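Local atomic coordinates of superoxide dismutase [Mn/Fe] (Aeropyrum pernix, PDB entry 3AK2), a protein that catalyses the dismutation of superoxide to oxygen and hydrogen peroxide, and is cambialistic, working with either manganese or iron. Residues G131-D136 and E140-L145; A116-A121 and L162-W167; G94-R99 and G109-F114; K34-Y39 and I77-F82. All coordinates share one frame; numbering follows the deposited sequence.

In the fold
Three of the four contacts are buried, while contact 3 lies at the surface. Contacts 1 and 2 share one antiparallel sheet, whose strands 129-136 and 159-165 are neighbours; contacts 2 and 3 both draw on helix 111-123. Contact 1 is held by main-chain hydrogen bonds and ends in a cluster of charges at the second subunit. Contacts 2 and 3 each turn on one phenylalanine, F118 packed deep against aliphatic groups and F111 covering a loop on the outside. Contact 4 belongs to the alpha-hairpin domain and is built from imidazole and phenol rings. It meets contact 2 at the manganese, to which H79 and D165 bring one ligand each.

Contact 1: G131-D136 and E140-L145; sequences GVLAFD and EELRIL
L145 and V132 meet through two different torsions: chi1 of 74° sets CG of L145 between its own backbone N and carbonyl carbon, while CG1 of V132 runs anti to the backbone N. The two side chains lie alongside, pointing the same way, with V132 CG1 3.8 Å from L145 CD2. The backbones beneath them bond in the antiparallel pattern: V132 and L145, then A134 and R143, form hydrogen-bonded pairs, and A134 N reaches R143 O at 2.8 Å. On the other face L133 CD1 rests 3.9 Å from both L142 CB and I144 CG1. Where the hairpin turns, E140 and E141 both face D136, a G1 beta bulge, and F135 CZ lies 3.3 Å from E140 CA. R143 bends at chi2 (-74°), which turns its guanidinium back to grip E141 end-on. NH2 makes the shorter, straighter bond to OE1 (2.9 Å), in the guanidinium plane and on the anti lone pair; NH1 makes a longer, more bent one, and NH2 also reaches L142 O. D136 OD1 stays a long 3.9 Å from R143 NH1, well out of that plane; it bonds to T139 OG1 and to Y7 OH of the second subunit, which also takes R143 NE. E141 OE1 takes K5 N of the second subunit as well. With an alanine here instead of R143, E141 OE1 would probably lose its two-nitrogen grip and D136 a more distant positive charge. Strand 129-136 is central in the sheet, with 159-165 along its other edge; helices 98-108 and 111-123 cover the face carrying L133, L142 and I144.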
loop_
_atom_site.group_PDB
_atom_site.type_symbol
_atom_site.label_atom_id
_atom_site.label_comp_id
_atom_site.label_asym_id
_atom_site.label_seq_id
_atom_site.Cartn_x
_atom_site.Cartn_y
_atom_site.Cartn_z
ATOM N N GLY A 131 9.323 11.093 -7.843
ATOM C CA GLY A 131 8.669 12.394 -7.969
ATOM C C GLY A 131 8.180 12.528 -9.399
ATOM O O GLY A 131 8.908 12.202 -10.336
ATOM N N VAL A 132 6.941 12.987 -9.570
ATOM C CA VAL A 132 6.306 12.991 -10.887
ATOM C C VAL A 132 5.654 14.326 -11.224
ATOM O O VAL A 132 4.855 14.851 -10.447
ATOM C CB VAL A 132 5.243 11.854 -11.004
ATOM C CG1 VAL A 132 4.537 11.889 -12.362
ATOM C CG2 VAL A 132 5.875 10.478 -10.761
ATOM N N LEU A 133 6.021 14.869 -12.383
ATOM C CA LEU A 133 5.276 15.954 -13.000
ATOM C C LEU A 133 4.430 15.342 -14.106
ATOM O O LEU A 133 4.962 14.720 -15.033
ATOM C CB LEU A 133 6.223 17.014 -13.578
ATOM C CG LEU A 133 5.570 18.162 -14.358
ATOM C CD1 LEU A 133 4.726 19.031 -13.444
ATOM C CD2 LEU A 133 6.627 19.005 -15.060
ATOM N N ALA A 134 3.118 15.527 -14.007
ATOM C CA ALA A 134 2.188 14.902 -14.928
ATOM C C ALA A 134 1.277 15.919 -15.592
ATOM O O ALA A 134 1.045 17.005 -15.057
ATOM C CB ALA A 134 1.355 13.839 -14.206
ATOM N N PHE A 135 0.781 15.544 -16.764
ATOM C CA PHE A 135 -0.260 16.280 -17.459
ATOM C C PHE A 135 -1.614 15.652 -17.142
ATOM O O PHE A 135 -1.816 14.454 -17.341
ATOM C CB PHE A 135 -0.005 16.257 -18.968
ATOM C CG PHE A 135 -0.975 17.080 -19.769
ATOM C CD1 PHE A 135 -0.770 18.444 -19.933
ATOM C CD2 PHE A 135 -2.080 16.490 -20.377
ATOM C CE1 PHE A 135 -1.653 19.211 -20.689
ATOM C CE2 PHE A 135 -2.966 17.252 -21.132
ATOM C CZ PHE A 135 -2.747 18.612 -21.287
ATOM N N ASP A 136 -2.533 16.468 -16.640
ATOM C CA ASP A 136 -3.877 16.024 -16.288
ATOM C C ASP A 136 -4.825 16.169 -17.481
ATOM O O ASP A 136 -5.128 17.289 -17.885
ATOM C CB ASP A 136 -4.378 16.840 -15.088
ATOM C CG ASP A 136 -5.822 16.548 -14.728
ATOM O OD1 ASP A 136 -6.379 17.326 -13.924
ATOM O OD2 ASP A 136 -6.398 15.563 -15.232
ATOM N N GLU A 140 -6.240 19.675 -18.581
ATOM C CA GLU A 140 -5.146 20.073 -19.477
ATOM C C GLU A 140 -4.126 20.983 -18.773
ATOM O O GLU A 140 -3.633 21.969 -19.337
ATOM C CB GLU A 140 -5.687 20.660 -20.792
ATOM C CG GLU A 140 -6.537 19.645 -21.564
ATOM C CD GLU A 140 -6.842 20.061 -22.990
ATOM O OE1 GLU A 140 -6.386 19.361 -23.919
ATOM O OE2 GLU A 140 -7.536 21.080 -23.181
ATOM N N GLU A 141 -3.818 20.612 -17.530
ATOM C CA GLU A 141 -2.894 21.333 -16.664
ATOM C C GLU A 141 -1.866 20.374 -16.080
ATOM O O GLU A 141 -2.066 19.155 -16.077
ATOM C CB GLU A 141 -3.640 21.967 -15.489
ATOM C CG GLU A 141 -4.586 23.085 -15.838
ATOM C CD GLU A 141 -4.998 23.886 -14.619
ATOM O OE1 GLU A 141 -4.984 23.340 -13.488
ATOM O OE2 GLU A 141 -5.342 25.073 -14.792
ATOM N N LEU A 142 -0.781 20.936 -15.557
ATOM C CA LEU A 142 0.230 20.167 -14.845
ATOM C C LEU A 142 -0.194 19.858 -13.416
ATOM O O LEU A 142 -0.909 20.638 -12.778
ATOM C CB LEU A 142 1.563 20.920 -14.826
ATOM C CG LEU A 142 2.183 21.252 -16.183
ATOM C CD1 LEU A 142 3.429 22.095 -16.009
ATOM C CD2 LEU A 142 2.507 19.993 -16.967
ATOM N N ARG A 143 0.248 18.700 -12.931
ATOM C CA ARG A 143 0.065 18.296 -11.543
ATOM C C ARG A 143 1.352 17.633 -11.075
ATOM O O ARG A 143 2.017 16.947 -11.850
ATOM C CB ARG A 143 -1.087 17.289 -11.419
ATOM C CG ARG A 143 -2.478 17.791 -11.823
ATOM C CD ARG A 143 -3.051 18.736 -10.776
ATOM N NE ARG A 143 -4.404 19.192 -11.094
ATOM C CZ ARG A 143 -4.690 20.337 -11.707
ATOM N NH1 ARG A 143 -5.954 20.666 -11.937
ATOM N NH2 ARG A 143 -3.721 21.157 -12.093
ATOM N N ILE A 144 1.707 17.837 -9.812
ATOM C CA ILE A 144 2.830 17.120 -9.208
ATOM C C ILE A 144 2.289 16.099 -8.217
ATOM O O ILE A 144 1.349 16.385 -7.468
ATOM C CB ILE A 144 3.845 18.078 -8.515
ATOM C CG1 ILE A 144 4.466 19.031 -9.542
ATOM C CG2 ILE A 144 4.947 17.293 -7.778
ATOM C CD1 ILE A 144 5.289 20.165 -8.940
ATOM N N LEU A 145 2.873 14.904 -8.230
ATOM C CA LEU A 145 2.555 13.893 -7.218
ATOM C C LEU A 145 3.757 12.996 -6.931
ATOM O O LEU A 145 4.780 13.062 -7.626
ATOM C CB LEU A 145 1.327 13.055 -7.621
ATOM C CG LEU A 145 1.462 11.999 -8.726
ATOM C CD1 LEU A 145 0.350 10.967 -8.613
ATOM C CD2 LEU A 145 1.498 12.603 -10.126
#

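Contact 2: A116-A121 and L162-W167; sequences ALFSAA and LVIDVW. With MN (manganese (II) ion), chain E.
F118 reaches from helix 111-123 to L162 and I164 of segment 162-167, and its ring does all the touching. The close part is on one side: CE2 stands 3.6 Å from I164 CG2, the methyl meeting the ring obliquely. A chi1 of -171° points the F118 side chain away from its own backbone N and across to the strand. Toward L162 the fit is slacker. There the carbonyl O of L162 comes to the ring edge, near its plane, 4.0 Å from F118 CE1, and F118 CZ is 4.4 Å from L162 CG. L133 fills in beside the ring, and W186 of helix 179-186 packs on both L162 and I164. The C-terminal domain of the iron/manganese superoxide dismutases is built this way, with helices laid against a three-stranded antiparallel sheet. Alternation along the strand points L162 and I164 at F118 and sends V163 away, to M78 and F82 of helix 62-82. Beyond I164 the segment no longer touches the helix and supplies a metal ligand. D165 OD2 binds the manganese at 2.0 Å, beside H31, H79, H169 and a water. D165 OD1 accepts from W167 N at 3.0 Å, closing an Asx turn, with the donor above the carboxylate plane; the metal-bound water gives OD1 only a weak bond and sits over one face of the W167 indole. At the other extreme, A116 on the far side of the helix is exposed to solvent, and L117 packs on L54 of the second subunit.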
loop_
_atom_site.group_PDB
_atom_site.type_symbol
_atom_site.label_atom_id
_atom_site.label_comp_id
_atom_site.label_asym_id
_atom_site.label_seq_id
_atom_site.Cartn_x
_atom_site.Cartn_y
_atom_site.Cartn_z
ATOM N N ALA A 116 11.129 24.128 -6.288
ATOM C CA ALA A 116 11.089 23.893 -4.852
ATOM C C ALA A 116 10.040 22.841 -4.486
ATOM O O ALA A 116 10.290 21.980 -3.645
ATOM C CB ALA A 116 10.829 25.199 -4.106
ATOM N N LEU A 117 8.874 22.905 -5.123
ATOM C CA LEU A 117 7.798 21.964 -4.818
ATOM C C LEU A 117 8.119 20.563 -5.327
ATOM O O LEU A 117 7.945 19.579 -4.606
ATOM C CB LEU A 117 6.462 22.453 -5.387
ATOM C CG LEU A 117 5.235 21.571 -5.121
ATOM C CD1 LEU A 117 5.012 21.357 -3.629
ATOM C CD2 LEU A 117 3.991 22.161 -5.759
ATOM N N PHE A 118 8.590 20.485 -6.567
ATOM C CA PHE A 118 8.986 19.209 -7.151
ATOM C C PHE A 118 10.109 18.572 -6.336
ATOM O O PHE A 118 10.072 17.372 -6.058
ATOM C CB PHE A 118 9.393 19.387 -8.618
ATOM C CG PHE A 118 9.619 18.089 -9.349
ATOM C CD1 PHE A 118 8.594 17.503 -10.085
ATOM C CD2 PHE A 118 10.857 17.457 -9.307
ATOM C CE1 PHE A 118 8.803 16.302 -10.764
ATOM C CE2 PHE A 118 11.070 16.263 -9.979
ATOM C CZ PHE A 118 10.044 15.686 -10.708
ATOM N N SER A 119 11.098 19.372 -5.943
ATOM C CA SER A 119 12.197 18.869 -5.122
ATOM C C SER A 119 11.708 18.342 -3.781
ATOM O O SER A 119 12.170 17.300 -3.324
ATOM C CB SER A 119 13.263 19.941 -4.904
ATOM O OG SER A 119 13.918 20.235 -6.124
ATOM N N ALA A 120 10.768 19.054 -3.162
ATOM C CA ALA A 120 10.197 18.617 -1.889
ATOM C C ALA A 120 9.425 17.313 -2.061
ATOM O O ALA A 120 9.545 16.400 -1.241
ATOM C CB ALA A 120 9.301 19.696 -1.297
ATOM N N ALA A 121 8.640 17.223 -3.131
ATOM C CA ALA A 121 7.920 15.983 -3.435
ATOM C C ALA A 121 8.886 14.805 -3.583
ATOM O O ALA A 121 8.660 13.737 -3.014
ATOM C CB ALA A 121 7.072 16.147 -4.680
ATOM N N LEU A 162 7.723 14.264 -16.695
ATOM C CA LEU A 162 9.031 14.362 -16.064
ATOM C C LEU A 162 9.003 13.591 -14.752
ATOM O O LEU A 162 8.154 13.838 -13.899
ATOM C CB LEU A 162 9.421 15.824 -15.818
ATOM C CG LEU A 162 10.737 16.049 -15.061
ATOM C CD1 LEU A 162 11.945 15.482 -15.808
ATOM C CD2 LEU A 162 10.941 17.525 -14.783
ATOM N N VAL A 163 9.941 12.660 -14.601
ATOM C CA VAL A 163 10.003 11.827 -13.403
ATOM C C VAL A 163 11.417 11.810 -12.841
ATOM O O VAL A 163 12.395 11.887 -13.596
ATOM C CB VAL A 163 9.510 10.358 -13.660
ATOM C CG1 VAL A 163 8.096 10.341 -14.244
ATOM C CG2 VAL A 163 10.470 9.588 -14.560
ATOM N N ILE A 164 11.519 11.734 -11.518
ATOM C CA ILE A 164 12.800 11.496 -10.860
ATOM C C ILE A 164 12.690 10.236 -10.011
ATOM O O ILE A 164 11.775 10.094 -9.200
ATOM C CB ILE A 164 13.304 12.704 -10.018
ATOM C CG1 ILE A 164 14.692 12.396 -9.431
ATOM C CG2 ILE A 164 12.301 13.074 -8.931
ATOM C CD1 ILE A 164 15.298 13.496 -8.558
ATOM N N ASP A 165 13.629 9.326 -10.218
ATOM C CA ASP A 165 13.698 8.087 -9.464
ATOM C C ASP A 165 14.383 8.367 -8.135
ATOM O O ASP A 165 15.539 8.815 -8.115
ATOM C CB ASP A 165 14.507 7.074 -10.268
ATOM C CG ASP A 165 14.441 5.670 -9.705
ATOM O OD1 ASP A 165 13.802 5.434 -8.653
ATOM O OD2 ASP A 165 15.038 4.793 -10.348
ATOM N N VAL A 166 13.675 8.137 -7.030
ATOM C CA VAL A 166 14.282 8.234 -5.702
ATOM C C VAL A 166 14.314 6.897 -4.960
ATOM O O VAL A 166 14.412 6.860 -3.730
ATOM C CB VAL A 166 13.680 9.370 -4.828
ATOM C CG1 VAL A 166 14.048 10.738 -5.398
ATOM C CG2 VAL A 166 12.172 9.228 -4.688
ATOM N N TRP A 167 14.250 5.795 -5.705
ATOM C CA TRP A 167 14.656 4.519 -5.132
ATOM C C TRP A 167 16.100 4.669 -4.680
ATOM O O TRP A 167 16.869 5.415 -5.289
ATOM C CB TRP A 167 14.571 3.401 -6.157
ATOM C CG TRP A 167 13.189 2.878 -6.396
ATOM C CD1 TRP A 167 12.109 3.578 -6.862
ATOM C CD2 TRP A 167 12.747 1.533 -6.207
ATOM N NE1 TRP A 167 11.020 2.750 -6.964
ATOM C CE2 TRP A 167 11.384 1.486 -6.578
ATOM C CE3 TRP A 167 13.367 0.359 -5.759
ATOM C CZ2 TRP A 167 10.628 0.310 -6.506
ATOM C CZ3 TRP A 167 12.620 -0.808 -5.691
ATOM C CH2 TRP A 167 11.263 -0.823 -6.065
HETATM MN MN MN E . 15.129 2.771 -10.531
HETATM O O HOH W 1 13.308 2.646 -9.453
#

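Contact 3: G94-R99 and G109-F114; sequences GTPGGR and GGFEKF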
loop_
_atom_site.group_PDB
_atom_site.type_symbol
_atom_site.label_atom_id
_atom_site.label_comp_id
_atom_site.label_asym_id
_atom_site.label_seq_id
_atom_site.Cartn_x
_atom_site.Cartn_y
_atom_site.Cartn_z
ATOM N N GLY A 94 19.688 23.579 -16.819
ATOM C CA GLY A 94 19.144 24.891 -17.138
ATOM C C GLY A 94 17.671 25.022 -16.806
ATOM O O GLY A 94 17.132 24.269 -15.987
ATOM N N THR A 95 17.025 25.983 -17.456
ATOM C CA THR A 95 15.630 26.310 -17.194
ATOM C C THR A 95 14.827 26.164 -18.481
ATOM O O THR A 95 15.305 26.551 -19.552
ATOM C CB THR A 95 15.484 27.753 -16.668
ATOM O OG1 THR A 95 16.014 28.665 -17.636
ATOM C CG2 THR A 95 16.231 27.933 -15.349
ATOM N N PRO A 96 13.605 25.605 -18.386
ATOM C CA PRO A 96 12.795 25.355 -19.571
ATOM C C PRO A 96 12.224 26.616 -20.209
ATOM O O PRO A 96 12.085 27.651 -19.548
ATOM C CB PRO A 96 11.648 24.496 -19.031
ATOM C CG PRO A 96 11.513 24.905 -17.618
ATOM C CD PRO A 96 12.917 25.170 -17.156
ATOM N N GLY A 97 11.914 26.507 -21.497
ATOM C CA GLY A 97 11.136 27.511 -22.209
ATOM C C GLY A 97 9.845 26.889 -22.704
ATOM O O GLY A 97 9.354 25.912 -22.126
ATOM N N GLY A 98 9.287 27.467 -23.764
ATOM C CA GLY A 98 8.127 26.912 -24.449
ATOM C C GLY A 98 6.883 26.723 -23.604
ATOM O O GLY A 98 6.621 27.491 -22.671
ATOM N N ARG A 99 6.122 25.685 -23.942
ATOM C CA ARG A 99 4.850 25.398 -23.286
ATOM C C ARG A 99 5.037 24.950 -21.837
ATOM O O ARG A 99 4.210 25.267 -20.980
ATOM C CB ARG A 99 4.046 24.356 -24.073
ATOM C CG ARG A 99 3.748 24.729 -25.533
ATOM C CD ARG A 99 2.818 25.940 -25.671
ATOM N NE ARG A 99 1.466 25.694 -25.163
ATOM C CZ ARG A 99 0.474 25.162 -25.873
ATOM N NH1 ARG A 99 -0.716 24.986 -25.314
ATOM N NH2 ARG A 99 0.663 24.800 -27.136
ATOM N N GLY A 109 3.460 29.478 -10.365
ATOM C CA GLY A 109 3.972 30.821 -10.107
ATOM C C GLY A 109 5.436 30.973 -10.480
ATOM O O GLY A 109 6.160 31.765 -9.875
ATOM N N GLY A 110 5.876 30.209 -11.477
ATOM C CA GLY A 110 7.233 30.340 -11.998
ATOM C C GLY A 110 8.137 29.159 -11.703
ATOM O O GLY A 110 7.798 28.282 -10.896
ATOM N N PHE A 111 9.297 29.143 -12.353
ATOM C CA PHE A 111 10.197 27.995 -12.280
ATOM C C PHE A 111 10.748 27.703 -10.887
ATOM O O PHE A 111 10.812 26.542 -10.484
ATOM C CB PHE A 111 11.345 28.102 -13.291
ATOM C CG PHE A 111 12.252 26.908 -13.273
ATOM C CD1 PHE A 111 11.827 25.700 -13.814
ATOM C CD2 PHE A 111 13.506 26.970 -12.676
ATOM C CE1 PHE A 111 12.644 24.581 -13.786
ATOM C CE2 PHE A 111 14.332 25.853 -12.642
ATOM C CZ PHE A 111 13.899 24.657 -13.198
ATOM N N GLU A 112 11.148 28.734 -10.151
ATOM C CA GLU A 112 11.713 28.512 -8.821
ATOM C C GLU A 112 10.697 27.922 -7.837
ATOM O O GLU A 112 11.035 27.029 -7.057
ATOM C CB GLU A 112 12.369 29.781 -8.260
ATOM C CG GLU A 112 13.603 30.253 -9.040
ATOM C CD GLU A 112 14.707 29.202 -9.154
ATOM O OE1 GLU A 112 14.961 28.465 -8.174
ATOM O OE2 GLU A 112 15.334 29.121 -10.231
ATOM N N LYS A 113 9.460 28.409 -7.885
ATOM C CA LYS A 113 8.391 27.853 -7.052
ATOM C C LYS A 113 8.099 26.396 -7.427
ATOM O O LYS A 113 7.949 25.543 -6.545
ATOM C CB LYS A 113 7.122 28.705 -7.131
ATOM C CG LYS A 113 7.187 30.008 -6.334
ATOM C CD LYS A 113 5.862 30.766 -6.394
ATOM C CE LYS A 113 5.932 32.094 -5.641
ATOM N NZ LYS A 113 6.192 31.899 -4.187
ATOM N N PHE A 114 8.037 26.117 -8.730
ATOM C CA PHE A 114 7.870 24.746 -9.224
ATOM C C PHE A 114 9.013 23.841 -8.765
ATOM O O PHE A 114 8.781 22.736 -8.270
ATOM C CB PHE A 114 7.774 24.718 -10.755
ATOM C CG PHE A 114 8.180 23.397 -11.362
ATOM C CD1 PHE A 114 7.288 22.328 -11.400
ATOM C CD2 PHE A 114 9.466 23.215 -11.866
ATOM C CE1 PHE A 114 7.669 21.104 -11.939
ATOM C CE2 PHE A 114 9.855 21.994 -12.400
ATOM C CZ PHE A 114 8.952 20.937 -12.441
#
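F111 points its CB at the loop of T95 and P96; with the ring trans to the backbone N about the first bond (chi1 -178°), it reaches that loop, whose side chains cross it obliquely. Beyond CG the two flanks of the ring part company. On one, CD1 comes to 3.6 Å from P96 CD and also meets P96 CG. One atom further, F111 CE1 makes the tightest touch of the contact, 3.4 Å to P96 CD. On the other flank CD2 and CE2 both find the methyl of T95, with CE2 3.9 Å from T95 CG2. The proline and the methyl approach from the same side of the ring, so they share it between them. At the tip, CZ is 4.1 Å from P96 CD, with the carbonyl O of G94 a loose 4.3 Å from CZ. No hydrogen bond crosses here; apolar contact does the work. The setting is a pair of consecutive helices at the surface of the C-terminal domain: the loop leads into helix 98-108, and F111 opens helix 111-123 straight after it. Glycine suits the tight turn between them: positive phi favours it at G109, where the first helix ends, and at G110, the N-cap of the second, a CB would jam against the preceding carbonyl. G110 O then accepts from F114 N at 3.1 Å in the first turn. The F114 ring, with F111 O in plane at its edge, packs on W192 of helix 192-205, and P96 touches that same indole.

Contact 4: K34-Y39 and I77-F82; sequences KHHNTY and IMHTIF. With MN (manganese (II) ion), chain E; EDO (1,2-ethanediol), chain I.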
loop_
_atom_site.group_PDB
_atom_site.type_symbol
_atom_site.label_atom_id
_atom_site.label_comp_id
_atom_site.label_asym_id
_atom_site.label_seq_id
_atom_site.Cartn_x
_atom_site.Cartn_y
_atom_site.Cartn_z
ATOM N N LYS A 34 20.716 -3.992 -14.518
ATOM C CA LYS A 34 20.190 -4.864 -13.477
ATOM C C LYS A 34 18.742 -4.524 -13.154
ATOM O O LYS A 34 17.850 -5.345 -13.359
ATOM C CB LYS A 34 21.080 -4.830 -12.225
ATOM C CG LYS A 34 22.534 -5.251 -12.471
ATOM C CD LYS A 34 22.633 -6.717 -12.892
ATOM C CE LYS A 34 24.072 -7.217 -12.894
ATOM N NZ LYS A 34 24.819 -6.757 -14.091
ATOM N N HIS A 35 18.499 -3.304 -12.693
ATOM C CA HIS A 35 17.163 -2.948 -12.219
ATOM C C HIS A 35 16.127 -2.832 -13.336
ATOM O O HIS A 35 15.112 -3.524 -13.310
ATOM C CB HIS A 35 17.208 -1.695 -11.347
ATOM C CG HIS A 35 18.055 -1.862 -10.127
ATOM N ND1 HIS A 35 17.636 -2.585 -9.032
ATOM C CD2 HIS A 35 19.309 -1.440 -9.843
ATOM C CE1 HIS A 35 18.589 -2.585 -8.116
ATOM N NE2 HIS A 35 19.616 -1.899 -8.585
ATOM N N HIS A 36 16.376 -1.982 -14.325
ATOM C CA HIS A 36 15.387 -1.824 -15.380
ATOM C C HIS A 36 15.161 -3.164 -16.093
ATOM O O HIS A 36 14.018 -3.564 -16.326
ATOM C CB HIS A 36 15.772 -0.711 -16.357
ATOM C CG HIS A 36 14.683 -0.352 -17.324
ATOM N ND1 HIS A 36 14.804 0.681 -18.229
ATOM C CD2 HIS A 36 13.455 -0.889 -17.530
ATOM C CE1 HIS A 36 13.703 0.759 -18.955
ATOM N NE2 HIS A 36 12.868 -0.183 -18.552
ATOM N N ASN A 37 16.242 -3.876 -16.399
ATOM C CA ASN A 37 16.133 -5.192 -17.037
ATOM C C ASN A 37 15.236 -6.150 -16.257
ATOM O O ASN A 37 14.435 -6.886 -16.839
ATOM C CB ASN A 37 17.514 -5.820 -17.234
ATOM C CG ASN A 37 17.511 -6.923 -18.278
ATOM O OD1 ASN A 37 16.883 -6.798 -19.330
ATOM N ND2 ASN A 37 18.217 -8.009 -17.992
ATOM N N THR A 38 15.364 -6.128 -14.935
ATOM C CA THR A 38 14.566 -6.990 -14.070
ATOM C C THR A 38 13.070 -6.693 -14.202
ATOM O O THR A 38 12.254 -7.614 -14.220
ATOM C CB THR A 38 15.049 -6.897 -12.608
ATOM O OG1 THR A 38 16.349 -7.489 -12.509
ATOM C CG2 THR A 38 14.108 -7.620 -11.653
ATOM N N TYR A 39 12.711 -5.416 -14.310
ATOM C CA TYR A 39 11.295 -5.067 -14.462
ATOM C C TYR A 39 10.748 -5.520 -15.809
ATOM O O TYR A 39 9.627 -6.030 -15.895
ATOM C CB TYR A 39 11.050 -3.572 -14.241
ATOM C CG TYR A 39 11.682 -3.037 -12.978
ATOM C CD1 TYR A 39 11.510 -3.683 -11.754
ATOM C CD2 TYR A 39 12.454 -1.880 -13.010
ATOM C CE1 TYR A 39 12.106 -3.192 -10.597
ATOM C CE2 TYR A 39 13.049 -1.385 -11.869
ATOM C CZ TYR A 39 12.876 -2.039 -10.670
ATOM O OH TYR A 39 13.469 -1.521 -9.541
ATOM N N ILE A 77 7.779 1.151 -17.525
ATOM C CA ILE A 77 7.409 2.424 -18.136
ATOM C C ILE A 77 8.041 3.631 -17.432
ATOM O O ILE A 77 8.467 4.575 -18.091
ATOM C CB ILE A 77 5.886 2.572 -18.313
ATOM C CG1 ILE A 77 5.598 3.681 -19.332
ATOM C CG2 ILE A 77 5.171 2.769 -16.965
ATOM C CD1 ILE A 77 4.160 3.763 -19.757
ATOM N N MET A 78 8.134 3.588 -16.104
ATOM C CA MET A 78 8.729 4.703 -15.368
ATOM C C MET A 78 10.199 4.894 -15.731
ATOM O O MET A 78 10.638 6.023 -15.943
ATOM C CB MET A 78 8.547 4.556 -13.851
ATOM C CG MET A 78 7.092 4.555 -13.375
ATOM S SD MET A 78 6.211 6.110 -13.656
ATOM C CE MET A 78 6.944 7.149 -12.380
ATOM N N HIS A 79 10.961 3.804 -15.832
ATOM C CA HIS A 79 12.367 3.926 -16.246
ATOM C C HIS A 79 12.498 4.340 -17.708
ATOM O O HIS A 79 13.410 5.081 -18.067
ATOM C CB HIS A 79 13.155 2.644 -15.959
ATOM C CG HIS A 79 13.395 2.405 -14.502
ATOM N ND1 HIS A 79 12.445 1.841 -13.678
ATOM C CD2 HIS A 79 14.465 2.672 -13.713
ATOM C CE1 HIS A 79 12.919 1.769 -12.447
ATOM N NE2 HIS A 79 14.143 2.266 -12.440
ATOM N N THR A 80 11.577 3.871 -18.545
ATOM C CA THR A 80 11.547 4.239 -19.959
ATOM C C THR A 80 11.390 5.751 -20.145
ATOM O O THR A 80 11.968 6.323 -21.069
ATOM C CB THR A 80 10.434 3.459 -20.693
ATOM O OG1 THR A 80 10.768 2.066 -20.703
ATOM C CG2 THR A 80 10.243 3.942 -22.133
ATOM N N ILE A 81 10.631 6.393 -19.261
ATOM C CA ILE A 81 10.492 7.850 -19.278
ATOM C C ILE A 81 11.714 8.517 -18.625
ATOM O O ILE A 81 12.222 9.527 -19.124
ATOM C CB ILE A 81 9.181 8.291 -18.584
ATOM C CG1 ILE A 81 7.971 7.684 -19.305
ATOM C CG2 ILE A 81 9.086 9.817 -18.523
ATOM C CD1 ILE A 81 6.658 7.833 -18.556
ATOM N N PHE A 82 12.194 7.928 -17.530
ATOM C CA PHE A 82 13.317 8.462 -16.752
ATOM C C PHE A 82 14.582 8.725 -17.582
ATOM O O PHE A 82 15.183 9.797 -17.469
ATOM C CB PHE A 82 13.614 7.512 -15.584
ATOM C CG PHE A 82 14.684 7.990 -14.633
ATOM C CD1 PHE A 82 14.573 9.210 -13.977
ATOM C CD2 PHE A 82 15.790 7.183 -14.361
ATOM C CE1 PHE A 82 15.566 9.634 -13.084
ATOM C CE2 PHE A 82 16.778 7.590 -13.466
ATOM C CZ PHE A 82 16.668 8.819 -12.830
HETATM MN MN MN E . 15.129 2.771 -10.531
HETATM C C1 EDO I . 18.275 -6.335 -9.995
HETATM O O1 EDO I . 19.048 -7.466 -9.575
HETATM C C2 EDO I . 16.894 -6.408 -9.347
HETATM O O2 EDO I . 16.317 -5.097 -9.305
HETATM O O HOH W 1 13.308 2.646 -9.453
#
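H36 and H79 pack by CH-pi contact: H79 CB stands over the middle of one face of the H36 imidazole, 3.5 Å from its centroid. The ring of H36, swung opposite its backbone N (chi1 -170°), lies flat beneath that methylene. Ring-to-ring contacts come next, all oblique. Y39 CE2 approaches H79 CE1 to 3.2 Å, with the planes 33° apart, and the H36 and H79 rings are turned against each other by much the same angle, so the three make an aromatic cluster. At the edge of the H36 ring, T80 OG1 lies 3.7 Å from CE1; this hydroxyl bonds to H76 O. Polar contacts hold the imidazoles from outside the pair: W83 NE1 and H76 ND1 bond to the two nitrogens of H36, and the carbonyl of G75 bonds to H79 ND1. A leucine at H36 would probably leave W83 NE1 and H76 ND1 without their imidazole partner and H79 CB without its flat support. Within the first helix, T38 N and T38 OG1 reach K34 O from opposite faces of its carbonyl plane. H35 ND1 shares a hydrogen bond of 2.9 Å with O2 of an ethanediol, probably from the crystallisation liquor, while NE2 bonds to Y172 of the third subunit. Metal coordination is the last kind: H79 NE2 binds the manganese at 2.2 Å, joined by H31, D165, H169 and a water. Two crossing helices of the alpha-hairpin domain thus furnish one wall of the site, with H35 and Y39 placed consistently with the histidine-tyrosine gateway of iron/manganese superoxide dismutases.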